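Local coordinates for protein Pyrimidine/purine nucleoside phosphorylase (Acinetobacter sp. ADP1, PDB 3HQX) that probably catalyses the reversible phosphorolysis of diverse purine and pyrimidine nucleosides to the free base and D-ribose 1-phosphate, at residues Gly42-Thr47 / Leu103-His108; Arg60-Ser65 / Gly84-Val89. All coordinates share one frame; numbering follows the deposited sequence.

Interaction 1 of 2, residues Gly42-Thr47 / Leu103-His108; sequences GVILPT and LDYVCH
Gly-42 to Ile-44 runs antiparallel to Leu-103 to Tyr-105, the two strand axes approaching to 4.7 Å with their N-to-C directions 143° apart, and Gly-42/Tyr-105 and Ile-44/Leu-103 form hydrogen-bonded pairs on either side of the non-hydrogen-bonded pair Val-43/Asp-104. Each hydrogen-bonded pair is closed by two backbone bonds, among them Ile-44 N to Leu-103 O at 2.8 Å. Between them, Val-43 CA leans on Leu-103 O at 3.2 Å in a CA-H...O contact. The absence of a side chain at Gly-42 is what lets an aromatic ring lie across the neighbouring strand. Tyr-105 CG sits between its own backbone N and carbonyl carbon (chi1 70°), which folds the phenol back over the glycine: Gly-42 CA stands over one ring face, 3.8 Å from the centroid of Tyr-105 and displaced toward the rim, a CH-pi contact. Ile-44 continues the same face; its CG1 meets Tyr-105 CE2 at 3.9 Å, the two side chains crossing at about a right angle, while its CD1 lies alongside Leu-103 CD2. On the other face Val-43 and Asp-104 point the same way, with Val-43 CG2 3.5 Å from Asp-104 OD1. The polar end of Asp-104 is held mainly across the subunit interface: OD1 accepts a hydrogen bond from Ser-18 OG and OD2 forms a salt bridge with Lys-17 NZ, both of the second subunit. A water 2.7 Å from Asp-104 OD1 is also hydrogen-bonded to Gly-42 O, bridging carboxylate and backbone. The ladder thus has an apolar, aromatic face and a face turned to the partner subunit, joining strands 38-44 and 103-109 in the antiparallel sheet of a dimeric cupin-type beta-barrel.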
loop_
_atom_site.group_PDB
_atom_site.type_symbol
_atom_site.label_atom_id
_atom_site.label_comp_id
_atom_site.label_asym_id
_atom_site.label_seq_id
_atom_site.Cartn_x
_atom_site.Cartn_y
_atom_site.Cartn_z
ATOM N N GLY A 42 1.563 5.629 -2.668
ATOM C CA GLY A 42 2.207 4.368 -3.057
ATOM C C GLY A 42 3.522 4.071 -2.362
ATOM O O GLY A 42 4.066 4.925 -1.658
ATOM N N VAL A 43 3.971 2.830 -2.587
ATOM C CA VAL A 43 5.207 2.306 -2.062
ATOM C C VAL A 43 5.929 1.636 -3.232
ATOM O O VAL A 43 5.313 0.917 -4.039
ATOM C CB VAL A 43 4.951 1.302 -0.925
ATOM C CG1 VAL A 43 6.265 0.573 -0.533
ATOM C CG2 VAL A 43 4.282 2.022 0.286
ATOM N N ILE A 44 7.209 1.902 -3.313
ATOM C CA ILE A 44 8.120 1.144 -4.196
ATOM C C ILE A 44 9.078 0.429 -3.259
ATOM O O ILE A 44 9.703 1.051 -2.379
ATOM C CB ILE A 44 8.901 2.031 -5.164
ATOM C CG1 ILE A 44 7.937 2.667 -6.159
ATOM C CG2 ILE A 44 9.944 1.159 -5.962
ATOM C CD1 ILE A 44 8.553 3.642 -7.100
ATOM N N LEU A 45 9.214 -0.881 -3.469
ATOM C CA LEU A 45 10.120 -1.700 -2.700
ATOM C C LEU A 45 11.477 -1.788 -3.397
ATOM O O LEU A 45 11.571 -1.475 -4.551
ATOM C CB LEU A 45 9.506 -3.073 -2.563
ATOM C CG LEU A 45 8.203 -3.206 -1.798
ATOM C CD1 LEU A 45 7.759 -4.654 -1.838
ATOM C CD2 LEU A 45 8.408 -2.757 -0.379
ATOM N N PRO A 46 12.512 -2.190 -2.673
ATOM C CA PRO A 46 13.865 -2.190 -3.237
ATOM C C PRO A 46 13.941 -2.914 -4.574
ATOM O O PRO A 46 13.383 -4.008 -4.750
ATOM C CB PRO A 46 14.695 -2.851 -2.132
ATOM C CG PRO A 46 13.992 -2.512 -0.929
ATOM C CD PRO A 46 12.528 -2.543 -1.260
ATOM N N THR A 47 14.592 -2.268 -5.537
ATOM C CA THR A 47 14.568 -2.688 -6.937
ATOM C C THR A 47 15.969 -3.226 -7.278
ATOM O O THR A 47 16.939 -2.849 -6.620
ATOM C CB THR A 47 14.299 -1.479 -7.891
ATOM O OG1 THR A 47 15.259 -0.445 -7.641
ATOM C CG2 THR A 47 12.924 -0.889 -7.753
ATOM N N LEU A 103 10.375 2.969 -0.416
ATOM C CA LEU A 103 10.146 4.326 -0.886
ATOM C C LEU A 103 8.662 4.634 -0.835
ATOM O O LEU A 103 7.861 3.973 -1.527
ATOM C CB LEU A 103 10.625 4.489 -2.345
ATOM C CG LEU A 103 10.604 5.895 -2.914
ATOM C CD1 LEU A 103 11.785 6.735 -2.335
ATOM C CD2 LEU A 103 10.503 5.910 -4.442
ATOM N N ASP A 104 8.273 5.609 -0.009
ATOM C CA ASP A 104 6.872 6.048 0.009
ATOM C C ASP A 104 6.770 7.291 -0.826
ATOM O O ASP A 104 7.606 8.181 -0.738
ATOM C CB ASP A 104 6.424 6.408 1.438
ATOM C CG ASP A 104 6.359 5.179 2.353
ATOM O OD1 ASP A 104 5.260 4.609 2.494
ATOM O OD2 ASP A 104 7.401 4.825 2.962
ATOM N N TYR A 105 5.714 7.368 -1.618
ATOM C CA TYR A 105 5.498 8.522 -2.486
ATOM C C TYR A 105 4.017 8.904 -2.592
ATOM O O TYR A 105 3.104 8.109 -2.289
ATOM C CB TYR A 105 6.094 8.280 -3.888
ATOM C CG TYR A 105 5.329 7.242 -4.663
ATOM C CD1 TYR A 105 4.225 7.597 -5.422
ATOM C CD2 TYR A 105 5.683 5.907 -4.616
ATOM C CE1 TYR A 105 3.463 6.658 -6.085
ATOM C CE2 TYR A 105 4.932 4.947 -5.302
ATOM C CZ TYR A 105 3.831 5.331 -6.010
ATOM O OH TYR A 105 3.140 4.338 -6.662
ATOM N N VAL A 106 3.811 10.167 -3.002
ATOM C CA VAL A 106 2.491 10.618 -3.489
ATOM C C VAL A 106 2.691 11.085 -4.937
ATOM O O VAL A 106 3.608 11.877 -5.248
ATOM C CB VAL A 106 1.974 11.758 -2.643
ATOM C CG1 VAL A 106 0.667 12.300 -3.248
ATOM C CG2 VAL A 106 1.669 11.268 -1.202
ATOM N N CYS A 107 1.826 10.593 -5.817
ATOM C CA CYS A 107 1.768 11.032 -7.181
ATOM C C CYS A 107 0.611 11.997 -7.298
ATOM O O CYS A 107 -0.550 11.639 -7.105
ATOM C CB CYS A 107 1.619 9.849 -8.121
ATOM S SG CYS A 107 1.730 10.305 -9.848
ATOM N N HIS A 108 0.967 13.231 -7.683
ATOM C CA HIS A 108 0.034 14.310 -7.885
ATOM C C HIS A 108 -0.266 14.434 -9.367
ATOM O O HIS A 108 0.633 14.604 -10.177
ATOM C CB HIS A 108 0.645 15.623 -7.403
ATOM C CG HIS A 108 0.942 15.670 -5.948
ATOM N ND1 HIS A 108 2.148 15.267 -5.408
ATOM C CD2 HIS A 108 0.174 16.059 -4.908
ATOM C CE1 HIS A 108 2.092 15.420 -4.094
ATOM N NE2 HIS A 108 0.923 15.905 -3.767
HETATM O O HOH W 1 3.064 5.277 1.067
#

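Interaction 2 of 2, residues Arg60-Ser65 / Gly84-Val89; sequences RMEIIS and GQSFYV
Met-61, here selenomethionine, lays its CB over one face of the Phe-87 ring, 3.5 Å from the centroid and offset toward the rim, a close CH-pi contact between side chains that lie side by side. A chi1 of 62° swings the Phe-87 ring back over the adjoining strand to meet it. Bent beyond CG, the side chain of Met-61 goes on to pack against Tyr-105, Cys-107 and Phe-95. On the opposite face of the sheet, Arg-60 arches over Ser-86: its chain stays extended through CG and CD, turns at its CG-CD bond, and NH1 donates a hydrogen bond of 2.9 Å to Ser-86 OG, which lies only 4° out of the guanidinium plane. The bond is bent, 146° at the hydrogen. Ser-86 OG also rests 3.5 Å from Glu-62 CB. Beneath these side chains, Met-61 and Phe-87 exchange two backbone hydrogen bonds, with Phe-87 N to Met-61 O at 2.8 Å. Farther along, Ile-63 N binds Gln-85 O and Gly-84 N returns to Ile-63 O at 2.9 Å, extending the pairing into the turn where Gly-84 has a positive phi. Outside the pair, Phe-95 meets the Phe-87 ring edge-to-face and Phe-81 also touches it, while Gln-85 OE1 is held by Arg-82 N. The chain turns a corner at Ile-64, where Ile-64 and Ser-65 both face Asp-104 in a classic beta bulge. Strands 60-63 and 86-89 form the ladder at the edge of the sheet, as counted within this chain, and its aromatic face packs against the second sheet, as in the interior of a cupin barrel.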
loop_
_atom_site.group_PDB
_atom_site.type_symbol
_atom_site.label_atom_id
_atom_site.label_comp_id
_atom_site.label_asym_id
_atom_site.label_seq_id
_atom_site.Cartn_x
_atom_site.Cartn_y
_atom_site.Cartn_z
ATOM N N ARG A 60 3.413 15.135 -10.707
ATOM C CA ARG A 60 4.478 15.419 -9.745
ATOM C C ARG A 60 4.601 14.256 -8.762
ATOM O O ARG A 60 3.630 13.870 -8.150
ATOM C CB ARG A 60 4.252 16.729 -8.982
ATOM C CG ARG A 60 5.267 17.009 -7.937
ATOM C CD ARG A 60 5.100 18.390 -7.304
ATOM N NE ARG A 60 3.858 18.577 -6.519
ATOM C CZ ARG A 60 3.745 18.473 -5.191
ATOM N NH1 ARG A 60 4.751 18.066 -4.433
ATOM N NH2 ARG A 60 2.570 18.755 -4.592
HETATM N N MSE A 61 5.805 13.707 -8.660
HETATM C CA MSE A 61 6.114 12.645 -7.712
HETATM C C MSE A 61 6.772 13.267 -6.492
HETATM O O MSE A 61 7.803 13.943 -6.602
HETATM C CB MSE A 61 7.079 11.654 -8.344
HETATM C CG MSE A 61 6.422 10.711 -9.317
HETATM SE SE MSE A 61 5.389 9.324 -8.467
HETATM C CE MSE A 61 6.951 8.284 -7.797
ATOM N N GLU A 62 6.129 13.118 -5.343
ATOM C CA GLU A 62 6.612 13.663 -4.091
ATOM C C GLU A 62 7.105 12.497 -3.257
ATOM O O GLU A 62 6.347 11.554 -3.014
ATOM C CB GLU A 62 5.454 14.378 -3.359
ATOM C CG GLU A 62 5.833 14.888 -1.961
ATOM C CD GLU A 62 4.690 15.471 -1.180
ATOM O OE1 GLU A 62 3.532 15.498 -1.672
ATOM O OE2 GLU A 62 4.961 15.924 -0.039
ATOM N N ILE A 63 8.343 12.593 -2.768
ATOM C CA ILE A 63 8.867 11.549 -1.914
ATOM C C ILE A 63 8.451 11.868 -0.487
ATOM O O ILE A 63 8.786 12.917 0.058
ATOM C CB ILE A 63 10.398 11.409 -2.032
ATOM C CG1 ILE A 63 10.868 11.142 -3.501
ATOM C CG2 ILE A 63 10.900 10.262 -1.144
ATOM C CD1 ILE A 63 10.035 10.089 -4.265
ATOM N N ILE A 64 7.791 10.910 0.119
ATOM C CA ILE A 64 7.311 10.971 1.499
ATOM C C ILE A 64 8.360 10.355 2.490
ATOM O O ILE A 64 8.539 10.879 3.598
ATOM C CB ILE A 64 5.910 10.260 1.653
ATOM C CG1 ILE A 64 4.808 10.953 0.847
ATOM C CG2 ILE A 64 5.536 10.121 3.151
ATOM C CD1 ILE A 64 4.668 12.439 1.048
ATOM N N SER A 65 8.989 9.240 2.071
ATOM C CA SER A 65 10.003 8.548 2.833
ATOM C C SER A 65 10.967 7.828 1.920
ATOM O O SER A 65 10.539 7.198 0.947
ATOM C CB SER A 65 9.347 7.569 3.768
ATOM O OG SER A 65 10.318 6.900 4.605
ATOM N N GLY A 84 10.783 14.664 1.157
ATOM C CA GLY A 84 10.476 16.066 1.140
ATOM C C GLY A 84 10.661 16.716 -0.222
ATOM O O GLY A 84 10.188 17.827 -0.453
ATOM N N GLN A 85 11.346 16.036 -1.107
ATOM C CA GLN A 85 11.593 16.537 -2.447
ATOM C C GLN A 85 10.603 15.953 -3.429
ATOM O O GLN A 85 10.078 14.859 -3.217
ATOM C CB GLN A 85 13.011 16.167 -2.822
ATOM C CG GLN A 85 14.027 16.844 -1.943
ATOM C CD GLN A 85 15.466 16.552 -2.314
ATOM O OE1 GLN A 85 15.823 15.408 -2.621
ATOM N NE2 GLN A 85 16.340 17.581 -2.169
ATOM N N SER A 86 10.388 16.680 -4.520
ATOM C CA SER A 86 9.538 16.271 -5.619
ATOM C C SER A 86 10.258 16.331 -6.941
ATOM O O SER A 86 11.308 17.021 -7.097
ATOM C CB SER A 86 8.286 17.153 -5.711
ATOM O OG SER A 86 7.477 17.032 -4.553
ATOM N N PHE A 87 9.708 15.589 -7.919
ATOM C CA PHE A 87 10.108 15.777 -9.306
ATOM C C PHE A 87 8.887 15.826 -10.216
ATOM O O PHE A 87 7.839 15.296 -9.901
ATOM C CB PHE A 87 11.157 14.760 -9.782
ATOM C CG PHE A 87 10.721 13.329 -9.756
ATOM C CD1 PHE A 87 10.062 12.776 -10.859
ATOM C CD2 PHE A 87 10.956 12.521 -8.652
ATOM C CE1 PHE A 87 9.691 11.412 -10.853
ATOM C CE2 PHE A 87 10.577 11.232 -8.624
ATOM C CZ PHE A 87 9.941 10.659 -9.726
ATOM N N TYR A 88 9.055 16.533 -11.328
ATOM C CA TYR A 88 7.982 16.722 -12.303
ATOM C C TYR A 88 8.224 15.854 -13.525
ATOM O O TYR A 88 9.332 15.837 -14.046
ATOM C CB TYR A 88 7.935 18.194 -12.720
ATOM C CG TYR A 88 6.909 18.514 -13.766
ATOM C CD1 TYR A 88 5.579 18.685 -13.427
ATOM C CD2 TYR A 88 7.285 18.649 -15.101
ATOM C CE1 TYR A 88 4.621 18.971 -14.400
ATOM C CE2 TYR A 88 6.339 18.946 -16.088
ATOM C CZ TYR A 88 5.018 19.102 -15.729
ATOM O OH TYR A 88 4.081 19.428 -16.716
ATOM N N VAL A 89 7.157 15.209 -14.010
ATOM C CA VAL A 89 7.226 14.412 -15.228
ATOM C C VAL A 89 6.235 15.003 -16.201
ATOM O O VAL A 89 5.053 15.092 -15.913
ATOM C CB VAL A 89 6.911 12.933 -14.941
ATOM C CG1 VAL A 89 7.194 12.038 -16.187
ATOM C CG2 VAL A 89 7.703 12.448 -13.665
#

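Interactions 1 and 2 have their centres about 10 Å apart in one six-stranded antiparallel sheet. In sheet order, 38-44, 103-109, 59-63 and 86-89 follow one another, so one ladder, between 103-109 and 59-63, separates the two; its probable backbone bonds include His-108 N to Arg-60 O and Val-106 O to Glu-62 N. Along the chain the order is different: both segments of interaction 2 fall between those of interaction 1, and in the sheet the last strand, 103-109, lies between the earlier strands 38-44 and 59-63. Interaction 1 touches the second subunit closely, interaction 2 more lightly, placing this sheet at the dimer interface.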